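Local coordinates for ORF10 (Moritella marina, PDB 6RIW), which probably condenses acyl units during polyunsaturated fatty acid synthesis, this chain being the ketosynthase-chain length factor didomain of a larger multidomain synthase, at residues S123-S128 against L586-Y591; L132-Y137 against T156-P161; P399-S402 against F407-E410. All coordinates share one frame; numbering follows the deposited sequence.

Interaction 1: residues S123-S128 against L586-Y591; sequences SFPTKS and LELHQY
Pro125 packs against His589 and Leu588, and the contact joins the two halves of the didomain. No hydrogen bond crosses between 123-128 and 586-591. The meeting is apolar, with a CH-pi contact at its middle. The proline ring can be followed atom by atom. Its CB points at the other segment and lies above the NE2-CD2 side of the imidazole, 3.6 Å from His589 NE2 and equally close to CD2. Pro125 CG lies over one face of the same ring, 4.2 Å from the ring centroid and 20° off the normal. It also meets Leu588 CB at 4.0 Å. Pro125 CD, the last atom of the ring, touches that same Leu588 CB. Beyond the proline, Leu588 sends CD1 to the carbonyl of Ser123, 3.9 Å from its O.

The imidazole is held from two ends. His589 CG stands anti to its own carbonyl carbon (chi1 -65°), which folds the ring back over the preceding turn. There His589 ND1 donates to Leu586 O at 2.8 Å, and the acceptor lies near the ring plane. His589 N also donates to Leu586 O. At the far end, His589 NE2 is hydrogen-bonded to Ser129 OG. These two bonds fix the ring rotation and present its face to Pro125.

Segment 123-128 is the loop between strand 115-120 and helix 129-148. Segment 586-591 is a 3-10 turn running into helix 589-595. Phe230 of helix 228-237 also packs on Pro125, and Asn130 of helix 129-148 touches both Pro125 and His589.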
loop_
_atom_site.group_PDB
_atom_site.type_symbol
_atom_site.label_atom_id
_atom_site.label_comp_id
_atom_site.label_asym_id
_atom_site.label_seq_id
_atom_site.Cartn_x
_atom_site.Cartn_y
_atom_site.Cartn_z
ATOM N N SER A 123 0.919 3.401 1.783
ATOM C CA SER A 123 0.171 4.085 0.734
ATOM C C SER A 123 -0.056 5.546 1.078
ATOM O O SER A 123 -1.177 6.038 0.933
ATOM C CB SER A 123 -1.165 3.370 0.503
ATOM O OG SER A 123 -0.942 2.106 -0.095
ATOM N N PHE A 124 0.978 6.247 1.561
ATOM C CA PHE A 124 0.880 7.648 1.975
ATOM C C PHE A 124 1.574 8.562 0.977
ATOM O O PHE A 124 2.512 8.142 0.297
ATOM C CB PHE A 124 1.579 7.869 3.315
ATOM C CG PHE A 124 0.864 7.307 4.517
ATOM C CD1 PHE A 124 -0.418 6.808 4.435
ATOM C CD2 PHE A 124 1.517 7.309 5.743
ATOM C CE1 PHE A 124 -1.046 6.314 5.567
ATOM C CE2 PHE A 124 0.900 6.822 6.879
ATOM C CZ PHE A 124 -0.394 6.327 6.785
ATOM N N PRO A 125 1.209 9.844 0.941
ATOM C CA PRO A 125 1.993 10.819 0.167
ATOM C C PRO A 125 3.464 10.754 0.557
ATOM O O PRO A 125 3.803 10.493 1.712
ATOM C CB PRO A 125 1.384 12.165 0.560
ATOM C CG PRO A 125 -0.096 11.816 0.930
ATOM C CD PRO A 125 0.006 10.427 1.562
ATOM N N THR A 126 4.329 11.029 -0.411
ATOM C CA THR A 126 5.760 11.130 -0.165
ATOM C C THR A 126 6.202 12.573 -0.349
ATOM O O THR A 126 5.441 13.439 -0.799
ATOM C CB THR A 126 6.573 10.226 -1.096
ATOM O OG1 THR A 126 6.474 10.714 -2.439
ATOM C CG2 THR A 126 6.104 8.751 -1.018
ATOM N N LYS A 127 7.470 12.839 -0.015
ATOM C CA LYS A 127 7.952 14.203 -0.183
ATOM C C LYS A 127 7.927 14.614 -1.652
ATOM O O LYS A 127 7.666 15.784 -1.960
ATOM C CB LYS A 127 9.360 14.340 0.412
ATOM C CG LYS A 127 9.416 14.018 1.911
ATOM C CD LYS A 127 10.818 14.352 2.487
ATOM C CE LYS A 127 11.878 13.405 1.895
ATOM N NZ LYS A 127 11.696 11.948 2.286
ATOM N N SER A 128 8.093 13.650 -2.569
ATOM C CA SER A 128 8.069 13.954 -3.994
ATOM C C SER A 128 6.657 13.973 -4.569
ATOM O O SER A 128 6.360 14.801 -5.435
ATOM C CB SER A 128 8.920 12.944 -4.771
ATOM O OG SER A 128 10.272 12.991 -4.327
ATOM N N LEU A 586 -4.988 9.391 -4.261
ATOM C CA LEU A 586 -4.251 10.611 -4.562
ATOM C C LEU A 586 -4.870 11.841 -3.907
ATOM O O LEU A 586 -4.156 12.838 -3.700
ATOM C CB LEU A 586 -4.177 10.776 -6.072
ATOM C CG LEU A 586 -3.405 9.658 -6.818
ATOM C CD1 LEU A 586 -3.571 9.844 -8.337
ATOM C CD2 LEU A 586 -1.921 9.655 -6.440
ATOM N N GLU A 587 -6.179 11.808 -3.574
ATOM C CA GLU A 587 -6.785 12.934 -2.860
ATOM C C GLU A 587 -6.212 13.120 -1.459
ATOM O O GLU A 587 -6.459 14.166 -0.836
ATOM C CB GLU A 587 -8.319 12.788 -2.786
ATOM C CG GLU A 587 -8.981 12.883 -4.161
ATOM C CD GLU A 587 -10.513 12.891 -4.086
ATOM O OE1 GLU A 587 -11.080 12.562 -3.016
ATOM O OE2 GLU A 587 -11.146 13.220 -5.105
ATOM N N LEU A 588 -5.425 12.165 -0.959
ATOM C CA LEU A 588 -4.771 12.371 0.328
ATOM C C LEU A 588 -3.819 13.569 0.343
ATOM O O LEU A 588 -3.487 14.067 1.433
ATOM C CB LEU A 588 -4.002 11.103 0.736
ATOM C CG LEU A 588 -4.851 9.868 1.106
ATOM C CD1 LEU A 588 -3.921 8.722 1.490
ATOM C CD2 LEU A 588 -5.814 10.192 2.225
ATOM N N HIS A 589 -3.358 14.028 -0.826
ATOM C CA HIS A 589 -2.517 15.222 -0.885
ATOM C C HIS A 589 -3.276 16.474 -0.476
ATOM O O HIS A 589 -2.648 17.483 -0.143
ATOM C CB HIS A 589 -1.929 15.384 -2.295
ATOM C CG HIS A 589 -0.994 14.269 -2.659
ATOM N ND1 HIS A 589 -1.394 13.173 -3.394
ATOM C CD2 HIS A 589 0.314 14.068 -2.360
ATOM C CE1 HIS A 589 -0.370 12.338 -3.534
ATOM N NE2 HIS A 589 0.683 12.865 -2.930
ATOM N N GLN A 590 -4.612 16.419 -0.473
ATOM C CA GLN A 590 -5.380 17.581 -0.054
ATOM C C GLN A 590 -5.176 17.893 1.420
ATOM O O GLN A 590 -5.358 19.044 1.823
ATOM C CB GLN A 590 -6.869 17.360 -0.362
ATOM C CG GLN A 590 -7.148 17.299 -1.853
ATOM C CD GLN A 590 -8.545 16.802 -2.164
ATOM O OE1 GLN A 590 -9.410 16.817 -1.302
ATOM N NE2 GLN A 590 -8.774 16.371 -3.407
ATOM N N TYR A 591 -4.803 16.901 2.234
ATOM C CA TYR A 591 -4.644 17.157 3.659
ATOM C C TYR A 591 -3.470 18.099 3.930
ATOM O O TYR A 591 -3.615 19.111 4.638
ATOM C CB TYR A 591 -4.479 15.848 4.426
ATOM C CG TYR A 591 -4.243 16.132 5.877
ATOM C CD1 TYR A 591 -5.229 16.731 6.646
ATOM C CD2 TYR A 591 -3.016 15.852 6.468
ATOM C CE1 TYR A 591 -5.003 17.048 7.983
ATOM C CE2 TYR A 591 -2.784 16.151 7.798
ATOM C CZ TYR A 591 -3.784 16.749 8.546
ATOM O OH TYR A 591 -3.547 17.049 9.862
#

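Interaction 2: residues L132-Y137 against T156-P161; sequences LFMPLY and THYTAP
Met134 lies across one face of the Tyr158 ring, and this is the tight part of the contact. Met134 CG sits over the ring centre, 3.6 Å from the centroid and 11° off the normal. Met134 CB touches the CD1-CE1 side of the ring, 3.7 Å from Tyr158 CD1. The methionine chain bends at its second torsion (chi2 -42°), which leaves SD standing above the same face, 5.0 Å from the Tyr158 centroid, as a long Met-aromatic contact. Thr159 CG2 lies over the opposite face, toward the rim.

The looser part is the pair Pro135 and His157. One atom of each meets the other: Pro135 CG reaches the edge of the imidazole at 3.9 Å from His157 CE1. Pro161 CB lies over one face of that ring, off centre. All four touching residues are buried, and the exposed side of this loop lies further along, at Ala160.

No hydrogen bond links 132-137 to 156-161. The polar end of His157 is used outward instead, with ND1 hydrogen-bonded to the backbone N of Met949. Close by, Gln131 NE2 is hydrogen-bonded to Ala160 O. The two segments thus meet through CH-pi, sulfur-aromatic and van der Waals contacts, which depend on close fit.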
loop_
_atom_site.group_PDB
_atom_site.type_symbol
_atom_site.label_atom_id
_atom_site.label_comp_id
_atom_site.label_asym_id
_atom_site.label_seq_id
_atom_site.Cartn_x
_atom_site.Cartn_y
_atom_site.Cartn_z
ATOM N N LEU A 132 3.655 17.036 -7.220
ATOM C CA LEU A 132 2.830 16.844 -8.406
ATOM C C LEU A 132 1.390 17.302 -8.226
ATOM O O LEU A 132 0.695 17.456 -9.230
ATOM C CB LEU A 132 2.838 15.360 -8.819
ATOM C CG LEU A 132 4.208 14.810 -9.252
ATOM C CD1 LEU A 132 4.219 13.280 -9.260
ATOM C CD2 LEU A 132 4.582 15.323 -10.615
ATOM N N PHE A 133 0.923 17.533 -6.994
ATOM C CA PHE A 133 -0.500 17.794 -6.784
ATOM C C PHE A 133 -0.786 19.093 -6.041
ATOM O O PHE A 133 -1.824 19.709 -6.277
ATOM C CB PHE A 133 -1.136 16.612 -6.051
ATOM C CG PHE A 133 -0.964 15.328 -6.799
ATOM C CD1 PHE A 133 -1.579 15.168 -8.046
ATOM C CD2 PHE A 133 -0.140 14.318 -6.310
ATOM C CE1 PHE A 133 -1.383 13.993 -8.775
ATOM C CE2 PHE A 133 0.048 13.140 -7.009
ATOM C CZ PHE A 133 -0.559 12.966 -8.248
ATOM N N MET A 134 0.102 19.516 -5.147
ATOM C CA MET A 134 -0.150 20.752 -4.401
ATOM C C MET A 134 -0.517 21.942 -5.287
ATOM O O MET A 134 -1.384 22.734 -4.877
ATOM C CB MET A 134 1.080 21.120 -3.552
ATOM C CG MET A 134 1.353 20.265 -2.345
ATOM S SD MET A 134 -0.089 19.791 -1.350
ATOM C CE MET A 134 0.537 18.266 -0.633
ATOM N N PRO A 135 0.098 22.157 -6.452
ATOM C CA PRO A 135 -0.255 23.353 -7.231
ATOM C C PRO A 135 -1.704 23.369 -7.689
ATOM O O PRO A 135 -2.232 24.453 -7.927
ATOM C CB PRO A 135 0.706 23.298 -8.426
ATOM C CG PRO A 135 1.854 22.506 -7.953
ATOM C CD PRO A 135 1.232 21.437 -7.073
ATOM N N LEU A 136 -2.359 22.209 -7.826
ATOM C CA LEU A 136 -3.793 22.202 -8.125
ATOM C C LEU A 136 -4.563 23.000 -7.076
ATOM O O LEU A 136 -5.283 23.947 -7.404
ATOM C CB LEU A 136 -4.331 20.771 -8.156
ATOM C CG LEU A 136 -3.801 19.822 -9.233
ATOM C CD1 LEU A 136 -4.146 18.357 -8.879
ATOM C CD2 LEU A 136 -4.407 20.234 -10.565
ATOM N N TYR A 137 -4.439 22.607 -5.807
ATOM C CA TYR A 137 -5.234 23.253 -4.761
ATOM C C TYR A 137 -4.788 24.687 -4.550
ATOM O O TYR A 137 -5.618 25.571 -4.286
ATOM C CB TYR A 137 -5.126 22.498 -3.441
ATOM C CG TYR A 137 -4.934 21.014 -3.610
ATOM C CD1 TYR A 137 -5.851 20.272 -4.362
ATOM C CD2 TYR A 137 -3.842 20.355 -3.014
ATOM C CE1 TYR A 137 -5.678 18.912 -4.552
ATOM C CE2 TYR A 137 -3.660 18.993 -3.177
ATOM C CZ TYR A 137 -4.591 18.274 -3.935
ATOM O OH TYR A 137 -4.419 16.924 -4.123
ATOM N N THR A 156 2.362 31.953 -1.764
ATOM C CA THR A 156 3.674 31.342 -1.937
ATOM C C THR A 156 3.543 29.829 -2.128
ATOM O O THR A 156 2.591 29.204 -1.649
ATOM C CB THR A 156 4.592 31.649 -0.750
ATOM O OG1 THR A 156 4.042 31.094 0.447
ATOM C CG2 THR A 156 4.759 33.171 -0.574
ATOM N N HIS A 157 4.505 29.245 -2.849
ATOM C CA HIS A 157 4.542 27.790 -3.002
ATOM C C HIS A 157 4.754 27.097 -1.645
ATOM O O HIS A 157 5.402 27.627 -0.738
ATOM C CB HIS A 157 5.641 27.406 -4.011
ATOM C CG HIS A 157 5.411 26.097 -4.706
ATOM N ND1 HIS A 157 4.555 25.961 -5.774
ATOM C CD2 HIS A 157 5.941 24.871 -4.493
ATOM C CE1 HIS A 157 4.564 24.709 -6.190
ATOM N NE2 HIS A 157 5.397 24.026 -5.427
ATOM N N TYR A 158 4.206 25.880 -1.504
ATOM C CA TYR A 158 4.193 25.229 -0.190
ATOM C C TYR A 158 5.593 24.876 0.319
ATOM O O TYR A 158 5.823 24.878 1.532
ATOM C CB TYR A 158 3.299 23.980 -0.234
ATOM C CG TYR A 158 3.963 22.762 -0.846
ATOM C CD1 TYR A 158 4.144 22.662 -2.217
ATOM C CD2 TYR A 158 4.410 21.717 -0.033
ATOM C CE1 TYR A 158 4.772 21.521 -2.781
ATOM C CE2 TYR A 158 5.037 20.579 -0.575
ATOM C CZ TYR A 158 5.215 20.495 -1.938
ATOM O OH TYR A 158 5.847 19.376 -2.450
ATOM N N THR A 159 6.537 24.585 -0.577
ATOM C CA THR A 159 7.936 24.336 -0.225
ATOM C C THR A 159 8.760 24.764 -1.434
ATOM O O THR A 159 8.210 25.246 -2.430
ATOM C CB THR A 159 8.176 22.868 0.165
ATOM O OG1 THR A 159 9.434 22.721 0.840
ATOM C CG2 THR A 159 8.171 21.950 -1.065
ATOM N N ALA A 160 10.076 24.594 -1.366
ATOM C CA ALA A 160 10.864 24.924 -2.553
ATOM C C ALA A 160 10.386 24.051 -3.712
ATOM O O ALA A 160 10.357 22.818 -3.573
ATOM C CB ALA A 160 12.356 24.706 -2.316
ATOM N N PRO A 161 9.981 24.633 -4.833
ATOM C CA PRO A 161 9.491 23.822 -5.959
ATOM C C PRO A 161 10.616 23.020 -6.591
ATOM O O PRO A 161 11.743 23.504 -6.722
ATOM C CB PRO A 161 8.951 24.862 -6.956
ATOM C CG PRO A 161 9.094 26.193 -6.298
ATOM C CD PRO A 161 9.968 26.078 -5.111
#

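Interaction 3: residues P399-S402 against F407-E410; sequences PLQS and FTGE
Ser402 and Phe407 close the inner end of this contact with two hydrogen bonds. The two loop segments run antiparallel, their end-to-end directions 174° apart. They are only five residues apart, so the chain doubles back on itself within one loop. Ser402 N donates to Phe407 O at 2.9 Å. The serine hydroxyl takes the return bond: Phe407 N donates to Ser402 OG at 2.8 Å in a nearly straight bond, N-H...O 169°. The hydroxyl lies between its own backbone N and carbonyl carbon (chi1 50°), and this turns it to the facing amide. The phenylalanine keeps only its start at the contact: CB is 3.8 Å from Ser402 OG, while the ring leads away. Replacing Ser402 by an alanine is likely to leave both Phe407 N and Glu347 without their hydroxyl partner.

Next along, Gln401 and Thr408 lie side by side and point the same way. Gln401 CB touches Thr408 CG2 at 3.8 Å. Gln401 CA also makes a CA-H...O contact with Phe407 O. The threonine's other branch turns to its own chain, where OG1 accepts from Glu410 N in an ST turn. At the outer end, a water accepts from Gly409 N at 2.8 Å and donates to Leu400 O. Pro399 CB and CG press on Gly409 CA, and the lack of a side chain on Gly409 lets the proline come this close.

Both segments belong to the connection between strands 389-390 and 417-418. Helix 336-350 flanks the inner side: Leu343 touches Leu400 and Ser402, Met346 touches Phe407, and Glu347 is hydrogen-bonded to Ser402 OG.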
loop_
_atom_site.group_PDB
_atom_site.type_symbol
_atom_site.label_atom_id
_atom_site.label_comp_id
_atom_site.label_asym_id
_atom_site.label_seq_id
_atom_site.Cartn_x
_atom_site.Cartn_y
_atom_site.Cartn_z
ATOM N N PRO A 399 10.850 -1.924 34.425
ATOM C CA PRO A 399 10.096 -2.724 33.445
ATOM C C PRO A 399 8.678 -3.067 33.881
ATOM O O PRO A 399 8.387 -3.262 35.062
ATOM C CB PRO A 399 10.936 -3.999 33.308
ATOM C CG PRO A 399 12.266 -3.681 33.925
ATOM C CD PRO A 399 12.008 -2.648 34.966
ATOM N N LEU A 400 7.788 -3.179 32.892
ATOM C CA LEU A 400 6.464 -3.717 33.159
ATOM C C LEU A 400 6.567 -5.193 33.529
ATOM O O LEU A 400 7.598 -5.842 33.338
ATOM C CB LEU A 400 5.545 -3.563 31.945
ATOM C CG LEU A 400 5.317 -2.190 31.311
ATOM C CD1 LEU A 400 4.823 -2.384 29.885
ATOM C CD2 LEU A 400 4.319 -1.381 32.105
ATOM N N GLN A 401 5.480 -5.728 34.076
ATOM C CA GLN A 401 5.303 -7.170 34.176
ATOM C C GLN A 401 3.989 -7.545 33.505
ATOM O O GLN A 401 3.099 -6.706 33.344
ATOM C CB GLN A 401 5.311 -7.648 35.633
ATOM C CG GLN A 401 3.948 -7.560 36.274
ATOM C CD GLN A 401 3.989 -7.776 37.777
ATOM O OE1 GLN A 401 4.992 -8.237 38.320
ATOM N NE2 GLN A 401 2.895 -7.435 38.452
ATOM N N SER A 402 3.880 -8.809 33.083
ATOM C CA SER A 402 2.646 -9.243 32.439
ATOM C C SER A 402 1.498 -9.247 33.454
ATOM O O SER A 402 1.694 -9.047 34.659
ATOM C CB SER A 402 2.798 -10.630 31.800
ATOM O OG SER A 402 3.353 -11.588 32.688
ATOM N N PHE A 407 5.845 -12.768 33.047
ATOM C CA PHE A 407 7.013 -12.100 32.480
ATOM C C PHE A 407 7.333 -10.855 33.295
ATOM O O PHE A 407 6.430 -10.080 33.627
ATOM C CB PHE A 407 6.760 -11.697 31.022
ATOM C CG PHE A 407 6.883 -12.830 30.049
ATOM C CD1 PHE A 407 8.132 -13.310 29.687
ATOM C CD2 PHE A 407 5.754 -13.411 29.496
ATOM C CE1 PHE A 407 8.263 -14.352 28.781
ATOM C CE2 PHE A 407 5.875 -14.469 28.592
ATOM C CZ PHE A 407 7.129 -14.937 28.241
ATOM N N THR A 408 8.610 -10.662 33.614
ATOM C CA THR A 408 9.048 -9.462 34.318
ATOM C C THR A 408 10.363 -9.007 33.707
ATOM O O THR A 408 10.879 -9.620 32.766
ATOM C CB THR A 408 9.230 -9.709 35.824
ATOM O OG1 THR A 408 10.312 -10.628 36.023
ATOM C CG2 THR A 408 7.963 -10.270 36.451
ATOM N N GLY A 409 10.936 -7.951 34.295
ATOM C CA GLY A 409 12.245 -7.468 33.890
ATOM C C GLY A 409 13.340 -8.515 33.933
ATOM O O GLY A 409 14.383 -8.333 33.294
ATOM N N GLU A 410 13.137 -9.612 34.671
ATOM C CA GLU A 410 14.115 -10.692 34.644
ATOM C C GLU A 410 14.238 -11.322 33.258
ATOM O O GLU A 410 15.270 -11.933 32.951
ATOM C CB GLU A 410 13.753 -11.764 35.679
ATOM C CG GLU A 410 14.703 -12.964 35.685
ATOM C CD GLU A 410 14.917 -13.567 37.062
ATOM O OE1 GLU A 410 16.080 -13.563 37.538
ATOM O OE2 GLU A 410 13.927 -14.053 37.655
HETATM O O HOH W 1 9.443 -6.261 35.949
#

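How the interactions relate
Interactions 1 and 2 are buried neighbours, with centres about 12 Å apart. Their common element is helix 129-148: its preceding loop takes part in interaction 1, and the helix itself in interaction 2. They also touch directly, as Phe133 and Tyr137 pack on His589, and Tyr137 on Gln590. Interaction 1 joins the two ketosynthase-like halves, whereas interactions 2 and 3 each join parts of the first half. Interaction 3 stands apart and is partly exposed, its centre about 40 Å from that of interaction 1. The buried pair relies on apolar and CH-pi packing. The outer one uses one backbone hydrogen bond, a serine hydroxyl and a bridging water.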